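Local coordinates for VAO-type flavoprotein oxidase VAO615 (Myceliophthora thermophila, PDB 6F72) that binds one FAD bicovalently and probably acts as a secreted oxidoreductase that reacts rapidly with oxygen once reduced, although no substrate has been identified, at residues P193-A199 and L290-L296; V251-E255 and V265-T269. All blocks are in the same frame, centred on the assembly; numbering follows the deposited sequence.

Contact 1. Residues P193-A199 and L290-L296; sequences PAAKLGA and LSMTARL
Lys-196 lies over Thr-293 on one face of an antiparallel strand pair, its CG 3.6 Å from Thr-293 OG1. The lysine has CG anti to its own backbone N (chi1 -174°) and stays extended beyond it, and this carries the chain obliquely across the threonine until CE is 3.6 Å from Ser-291 OG. That approach is not a hydrogen bond; the serine hydroxyl is instead bonded to Glu-255 OE1. On the reverse face Leu-197 and Met-292 form a looser pair, Leu-197 CD1 standing 4.4 Å from Met-292 CE. Further along, Leu-296 turns its branched end onto the opposing strand: CG is 3.9 Å from Ala-195 CB, CD1 rests against the carbonyl of Ala-194, and CB meets Pro-193 CB. The backbones hold this register with two reciprocal pairs of hydrogen bonds, Ala-195 with Ala-294 and Leu-197 with Met-292. The bond from Leu-197 N to Met-292 O is 2.8 Å long and nearly straight at the hydrogen (170°). Where the strand gives way to loop, Ala-199 N donates to Leu-290 O from well above the carbonyl plane, a more bent bond (135°), and the Ala-199 side chain comes within about 3 Å of the FAD. The pair belongs to the antiparallel sheet of the FAD-binding PCMH-type domain. Strand 179-186 flanks 193-198, strand 251-257 flanks 288-298 with Leu-290 and Ser-291 forming a classic bulge opposite Glu-255, and helix 227-233 packs against Leu-197 and Met-292.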
ATOM      1  N   PRO A 193     -24.566   6.933   4.322  1.00 27.02           N
ATOM      2  CA  PRO A 193     -24.159   6.597   2.957  1.00 26.74           C
ATOM      3  C   PRO A 193     -23.032   5.575   2.969  1.00 26.05           C
ATOM      4  O   PRO A 193     -22.245   5.517   3.930  1.00 25.80           O
ATOM      5  CB  PRO A 193     -23.666   7.931   2.378  1.00 26.93           C
ATOM      6  CG  PRO A 193     -23.916   8.971   3.434  1.00 27.35           C
ATOM      7  CD  PRO A 193     -24.086   8.266   4.733  1.00 27.18           C
ATOM      8  N   ALA A 194     -22.980   4.767   1.916  1.00 25.83           N
ATOM      9  CA  ALA A 194     -21.931   3.780   1.705  1.00 25.09           C
ATOM     10  C   ALA A 194     -21.676   3.598   0.205  1.00 25.02           C
ATOM     11  O   ALA A 194     -22.499   3.981  -0.644  1.00 25.49           O
ATOM     12  CB  ALA A 194     -22.304   2.454   2.350  1.00 25.00           C
ATOM     13  N   ALA A 195     -20.528   3.013  -0.104  1.00 24.40           N
ATOM     14  CA  ALA A 195     -20.161   2.683  -1.472  1.00 24.30           C
ATOM     15  C   ALA A 195     -19.709   1.228  -1.525  1.00 23.89           C
ATOM     16  O   ALA A 195     -18.848   0.809  -0.747  1.00 23.47           O
ATOM     17  CB  ALA A 195     -19.065   3.613  -1.959  1.00 24.11           C
ATOM     18  N   LYS A 196     -20.327   0.453  -2.413  1.00 24.13           N
ATOM     19  CA  LYS A 196     -19.844  -0.882  -2.726  1.00 23.86           C
ATOM     20  C   LYS A 196     -18.893  -0.739  -3.916  1.00 23.64           C
ATOM     21  O   LYS A 196     -19.255  -0.146  -4.938  1.00 24.01           O
ATOM     22  CB  LYS A 196     -21.004  -1.818  -3.046  1.00 24.40           C
ATOM     23  CG  LYS A 196     -20.590  -3.266  -3.239  1.00 24.42           C
ATOM     24  CD  LYS A 196     -21.802  -4.147  -3.497  1.00 25.11           C
ATOM     25  CE  LYS A 196     -21.391  -5.434  -4.188  1.00 25.27           C
ATOM     26  NZ  LYS A 196     -22.568  -6.310  -4.425  1.00 26.00           N
ATOM     27  N   LEU A 197     -17.675  -1.256  -3.766  1.00 23.06           N
ATOM     28  CA  LEU A 197     -16.638  -1.071  -4.782  1.00 22.80           C
ATOM     29  C   LEU A 197     -16.006  -2.388  -5.180  1.00 22.54           C
ATOM     30  O   LEU A 197     -15.603  -3.167  -4.319  1.00 22.14           O
ATOM     31  CB  LEU A 197     -15.548  -0.108  -4.276  1.00 22.47           C
ATOM     32  CG  LEU A 197     -15.878   1.284  -3.722  1.00 22.59           C
ATOM     33  CD1 LEU A 197     -14.609   1.941  -3.187  1.00 22.29           C
ATOM     34  CD2 LEU A 197     -16.556   2.185  -4.751  1.00 23.09           C
ATOM     35  N   GLY A 198     -15.913  -2.631  -6.493  1.00 22.71           N
ATOM     36  CA  GLY A 198     -15.267  -3.844  -7.001  1.00 22.60           C
ATOM     37  C   GLY A 198     -13.781  -3.874  -6.638  1.00 22.06           C
ATOM     38  O   GLY A 198     -13.172  -2.826  -6.402  1.00 21.79           O
ATOM     39  N   ALA A 199     -13.207  -5.077  -6.596  1.00 21.93           N
ATOM     40  CA  ALA A 199     -11.842  -5.304  -6.120  1.00 21.59           C
ATOM     41  C   ALA A 199     -10.725  -4.527  -6.844  1.00 21.53           C
ATOM     42  O   ALA A 199      -9.663  -4.292  -6.263  1.00 21.25           O
ATOM     43  CB  ALA A 199     -11.540  -6.791  -6.112  1.00 21.69           C
ATOM     44  N   LEU A 290     -13.728  -9.861  -3.911  1.00 20.65           N
ATOM     45  CA  LEU A 290     -14.388  -9.393  -5.136  1.00 21.15           C
ATOM     46  C   LEU A 290     -14.893  -7.963  -5.027  1.00 21.18           C
ATOM     47  O   LEU A 290     -14.954  -7.235  -6.012  1.00 21.31           O
ATOM     48  CB  LEU A 290     -15.530 -10.331  -5.517  1.00 21.72           C
ATOM     49  CG  LEU A 290     -15.206 -11.798  -5.814  1.00 22.01           C
ATOM     50  CD1 LEU A 290     -16.511 -12.580  -5.859  1.00 22.59           C
ATOM     51  CD2 LEU A 290     -14.450 -11.962  -7.125  1.00 22.19           C
ATOM     52  N   SER A 291     -15.271  -7.566  -3.815  1.00 21.21           N
ATOM     53  CA  SER A 291     -15.688  -6.198  -3.548  1.00 21.38           C
ATOM     54  C   SER A 291     -15.634  -5.955  -2.057  1.00 21.32           C
ATOM     55  O   SER A 291     -15.556  -6.906  -1.266  1.00 21.25           O
ATOM     56  CB  SER A 291     -17.117  -5.936  -4.073  1.00 21.89           C
ATOM     57  OG  SER A 291     -18.102  -6.492  -3.215  1.00 22.08           O
ATOM     58  N   MET A 292     -15.668  -4.674  -1.693  1.00 21.54           N
ATOM     59  CA  MET A 292     -15.926  -4.246  -0.320  1.00 21.68           C
ATOM     60  C   MET A 292     -17.053  -3.224  -0.319  1.00 22.10           C
ATOM     61  O   MET A 292     -17.280  -2.522  -1.307  1.00 22.38           O
ATOM     62  CB  MET A 292     -14.652  -3.664   0.325  1.00 21.41           C
ATOM     63  CG  MET A 292     -14.267  -2.255  -0.100  1.00 21.48           C
ATOM     64  SD  MET A 292     -12.886  -1.616   0.865  1.00 21.42           S
ATOM     65  CE  MET A 292     -12.967   0.126   0.424  1.00 21.47           C
ATOM     66  N   THR A 293     -17.785  -3.171   0.781  1.00 22.40           N
ATOM     67  CA  THR A 293     -18.715  -2.089   1.006  1.00 22.80           C
ATOM     68  C   THR A 293     -18.117  -1.281   2.142  1.00 22.62           C
ATOM     69  O   THR A 293     -17.672  -1.849   3.147  1.00 22.36           O
ATOM     70  CB  THR A 293     -20.101  -2.635   1.337  1.00 23.34           C
ATOM     71  OG1 THR A 293     -20.475  -3.540   0.299  1.00 23.68           O
ATOM     72  CG2 THR A 293     -21.137  -1.507   1.446  1.00 23.79           C
ATOM     73  N   ALA A 294     -18.078   0.035   1.960  1.00 22.79           N
ATOM     74  CA  ALA A 294     -17.457   0.917   2.934  1.00 22.81           C
ATOM     75  C   ALA A 294     -18.233   2.199   3.110  1.00 23.33           C
ATOM     76  O   ALA A 294     -18.893   2.684   2.179  1.00 23.62           O
ATOM     77  CB  ALA A 294     -16.023   1.225   2.541  1.00 22.52           C
ATOM     78  N   ARG A 295     -18.124   2.735   4.319  1.00 24.80           N
ATOM     79  CA  ARG A 295     -18.671   4.031   4.697  1.00 25.24           C
ATOM     80  C   ARG A 295     -18.252   5.168   3.763  1.00 25.11           C
ATOM     81  O   ARG A 295     -17.098   5.267   3.362  1.00 24.55           O
ATOM     82  CB  ARG A 295     -18.268   4.373   6.143  1.00 25.21           C
ATOM     83  CG  ARG A 295     -18.555   3.266   7.151  1.00 25.47           C
ATOM     84  CD  ARG A 295     -18.415   3.715   8.611  1.00 25.75           C
ATOM     85  NE  ARG A 295     -17.066   4.140   8.976  1.00 25.26           N
ATOM     86  CZ  ARG A 295     -16.634   4.354  10.225  1.00 25.50           C
ATOM     87  NH1 ARG A 295     -17.450   4.171  11.273  1.00 26.16           N
ATOM     88  NH2 ARG A 295     -15.379   4.751  10.427  1.00 24.97           N
ATOM     89  N   LEU A 296     -19.226   5.989   3.400  1.00 25.85           N
ATOM     90  CA  LEU A 296     -18.986   7.286   2.790  1.00 26.19           C
ATOM     91  C   LEU A 296     -19.280   8.352   3.815  1.00 26.79           C
ATOM     92  O   LEU A 296     -20.068   8.125   4.718  1.00 27.30           O
ATOM     93  CB  LEU A 296     -19.873   7.490   1.557  1.00 26.59           C
ATOM     94  CG  LEU A 296     -19.464   6.741   0.289  1.00 26.38           C
ATOM     95  CD1 LEU A 296     -20.414   7.099  -0.840  1.00 27.00           C
ATOM     96  CD2 LEU A 296     -18.026   7.051  -0.104  1.00 25.81           C
TER

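Contact 2. Residues V251-E255 and V265-T269; sequences VLEWE and VATPT
Glu-253 and Thr-267 run alongside each other in the same direction, Glu-253 CG touching Thr-267 CG2 at 3.6 Å. Farther out on the same glutamate, OE1 comes 3.4 Å from Val-265 CG1, the two side chains crossing at a slant. Behind these contacts the backbones pair in the antiparallel hairpin of strands 251-257 and 263-266: Trp-254 N donates to Ala-266 O, and Ala-266 N returns a 2.7 Å bond to Trp-254 O. Trp-254 CB meets Ala-266 CB on the sheet face away from Val-265, while the indole leads off from the hairpin; Val-251 CG1 lies over one face, 3.4 Å above the ring plane and displaced toward the rim, and NE1 is bonded to Ser-279. Past the paired residues Pro-268 CD sits 3.3 Å from Leu-252 O. Thr-267 OG1, set between its backbone N and carbonyl carbon (chi1 88°), accepts from Thr-269 N at 3.0 Å and closes an ST turn; this rotation leaves CG2 for the glutamate. A valine here has no hydroxyl and would probably leave Thr-269 N without its acceptor, the turn after the strand less firmly fixed. Glu-253 thus lays CG against the threonine methyl but sends OE2 to Tyr-185 OH. Two backbone bonds and van der Waals contacts join the segments, supplemented within the hairpin by Glu-255 OE2 bonding His-263 NE2, just before the second segment.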
ATOM      1  N   VAL A 251     -14.736  -0.283   6.732  1.00 19.98           N
ATOM      2  CA  VAL A 251     -15.288  -1.430   6.025  1.00 19.89           C
ATOM      3  C   VAL A 251     -16.579  -1.905   6.673  1.00 20.15           C
ATOM      4  O   VAL A 251     -16.656  -2.096   7.907  1.00 20.27           O
ATOM      5  CB  VAL A 251     -14.295  -2.609   5.890  1.00 19.64           C
ATOM      6  CG1 VAL A 251     -14.897  -3.705   5.011  1.00 19.71           C
ATOM      7  CG2 VAL A 251     -13.008  -2.146   5.254  1.00 19.41           C
ATOM      8  N   LEU A 252     -17.600  -2.088   5.832  1.00 20.25           N
ATOM      9  CA  LEU A 252     -18.871  -2.642   6.282  1.00 20.55           C
ATOM     10  C   LEU A 252     -18.977  -4.124   5.935  1.00 20.52           C
ATOM     11  O   LEU A 252     -19.397  -4.929   6.759  1.00 20.64           O
ATOM     12  CB  LEU A 252     -20.050  -1.844   5.716  1.00 20.91           C
ATOM     13  CG  LEU A 252     -20.076  -0.337   5.970  1.00 21.01           C
ATOM     14  CD1 LEU A 252     -21.136   0.306   5.095  1.00 21.43           C
ATOM     15  CD2 LEU A 252     -20.337  -0.029   7.445  1.00 21.27           C
ATOM     16  N   GLU A 253     -18.595  -4.469   4.704  1.00 20.36           N
ATOM     17  CA  GLU A 253     -18.741  -5.820   4.159  1.00 20.49           C
ATOM     18  C   GLU A 253     -17.581  -6.129   3.253  1.00 20.20           C
ATOM     19  O   GLU A 253     -17.059  -5.222   2.620  1.00 20.01           O
ATOM     20  CB  GLU A 253     -20.014  -5.919   3.320  1.00 20.94           C
ATOM     21  CG  GLU A 253     -21.276  -5.789   4.158  1.00 21.40           C
ATOM     22  CD  GLU A 253     -22.549  -5.921   3.351  1.00 21.96           C
ATOM     23  OE1 GLU A 253     -22.619  -6.823   2.486  1.00 22.13           O
ATOM     24  OE2 GLU A 253     -23.481  -5.138   3.616  1.00 22.32           O
ATOM     25  N   TRP A 254     -17.197  -7.407   3.226  1.00 20.25           N
ATOM     26  CA  TRP A 254     -16.276  -7.972   2.241  1.00 20.16           C
ATOM     27  C   TRP A 254     -17.046  -9.044   1.496  1.00 20.57           C
ATOM     28  O   TRP A 254     -17.646  -9.923   2.122  1.00 20.82           O
ATOM     29  CB  TRP A 254     -15.075  -8.654   2.902  1.00 19.95           C
ATOM     30  CG  TRP A 254     -14.133  -7.735   3.625  1.00 19.68           C
ATOM     31  CD1 TRP A 254     -13.999  -7.596   4.989  1.00 19.64           C
ATOM     32  CD2 TRP A 254     -13.188  -6.843   3.033  1.00 19.45           C
ATOM     33  NE1 TRP A 254     -13.027  -6.663   5.276  1.00 19.46           N
ATOM     34  CE2 TRP A 254     -12.515  -6.181   4.095  1.00 19.30           C
ATOM     35  CE3 TRP A 254     -12.846  -6.521   1.699  1.00 19.41           C
ATOM     36  CZ2 TRP A 254     -11.518  -5.227   3.867  1.00 19.14           C
ATOM     37  CZ3 TRP A 254     -11.864  -5.561   1.477  1.00 19.22           C
ATOM     38  CH2 TRP A 254     -11.205  -4.932   2.554  1.00 19.08           C
ATOM     39  N   GLU A 255     -17.010  -8.974   0.168  1.00 20.68           N
ATOM     40  CA  GLU A 255     -17.491 -10.053  -0.672  1.00 21.12           C
ATOM     41  C   GLU A 255     -16.265 -10.798  -1.193  1.00 20.96           C
ATOM     42  O   GLU A 255     -15.339 -10.187  -1.711  1.00 20.64           O
ATOM     43  CB  GLU A 255     -18.336  -9.493  -1.809  1.00 21.51           C
ATOM     44  CG  GLU A 255     -18.875 -10.549  -2.764  1.00 22.04           C
ATOM     45  CD  GLU A 255     -19.311  -9.979  -4.095  1.00 22.39           C
ATOM     46  OE1 GLU A 255     -19.235  -8.745  -4.290  1.00 22.17           O
ATOM     47  OE2 GLU A 255     -19.737 -10.782  -4.960  1.00 22.99           O
ATOM     48  N   VAL A 265     -20.097 -13.470   1.833  1.00 22.93           N
ATOM     49  CA  VAL A 265     -20.048 -12.102   2.330  1.00 22.46           C
ATOM     50  C   VAL A 265     -19.663 -12.160   3.820  1.00 22.21           C
ATOM     51  O   VAL A 265     -20.236 -12.942   4.590  1.00 22.59           O
ATOM     52  CB  VAL A 265     -21.383 -11.347   2.090  1.00 22.83           C
ATOM     53  CG1 VAL A 265     -21.361  -9.962   2.725  1.00 22.45           C
ATOM     54  CG2 VAL A 265     -21.658 -11.211   0.592  1.00 23.07           C
ATOM     55  N   ALA A 266     -18.660 -11.354   4.187  1.00 21.62           N
ATOM     56  CA  ALA A 266     -18.168 -11.221   5.553  1.00 21.35           C
ATOM     57  C   ALA A 266     -18.505  -9.832   6.071  1.00 21.17           C
ATOM     58  O   ALA A 266     -18.213  -8.821   5.418  1.00 20.89           O
ATOM     59  CB  ALA A 266     -16.664 -11.480   5.632  1.00 20.95           C
ATOM     60  N   THR A 267     -19.148  -9.810   7.238  1.00 21.33           N
ATOM     61  CA  THR A 267     -19.631  -8.589   7.873  1.00 21.30           C
ATOM     62  C   THR A 267     -19.380  -8.746   9.386  1.00 21.33           C
ATOM     63  O   THR A 267     -19.027  -9.842   9.837  1.00 21.35           O
ATOM     64  CB  THR A 267     -21.151  -8.326   7.591  1.00 21.79           C
ATOM     65  OG1 THR A 267     -21.955  -8.988   8.570  1.00 22.29           O
ATOM     66  CG2 THR A 267     -21.590  -8.763   6.181  1.00 21.96           C
ATOM     67  N   PRO A 268     -19.550  -7.661  10.175  1.00 21.39           N
ATOM     68  CA  PRO A 268     -19.467  -7.830  11.642  1.00 21.67           C
ATOM     69  C   PRO A 268     -20.477  -8.834  12.228  1.00 22.30           C
ATOM     70  O   PRO A 268     -20.241  -9.368  13.308  1.00 22.51           O
ATOM     71  CB  PRO A 268     -19.766  -6.426  12.172  1.00 21.72           C
ATOM     72  CG  PRO A 268     -19.363  -5.519  11.065  1.00 21.32           C
ATOM     73  CD  PRO A 268     -19.727  -6.242   9.807  1.00 21.27           C
ATOM     74  N   THR A 269     -21.587  -9.085  11.524  1.00 22.72           N
ATOM     75  CA  THR A 269     -22.570 -10.082  11.971  1.00 23.40           C
ATOM     76  C   THR A 269     -22.734 -11.331  11.069  1.00 23.66           C
ATOM     77  O   THR A 269     -23.735 -12.048  11.194  1.00 24.27           O
ATOM     78  CB  THR A 269     -23.946  -9.430  12.271  1.00 23.95           C
ATOM     79  OG1 THR A 269     -24.345  -8.586  11.177  1.00 23.83           O
ATOM     80  CG2 THR A 269     -23.885  -8.602  13.569  1.00 24.03           C
TER

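Strands 288-298 and 251-257 are neighbours in one antiparallel sheet, and contact 2 is nested in the chain between the two segments of contact 1. The two meet directly: Thr-293 O lies 2.7 Å from Leu-252 N, a probable hydrogen bond, and Met-292 CB packs on Trp-254 CZ3 at 3.6 Å. Contact 1 is mostly buried and joins strands distant in sequence through a long ladder. Contact 2 is a local hairpin, only partly buried, with about half the interface (299 against 595 Å²). Contact 1 has an apolar face (Ala-195, Leu-197, Met-292, Leu-296) and one carrying Lys-196, Ser-291 and Thr-293; contact 2 sets Trp-254 and Ala-266 on one face, partly exposed Glu-255 and Val-265 on the other.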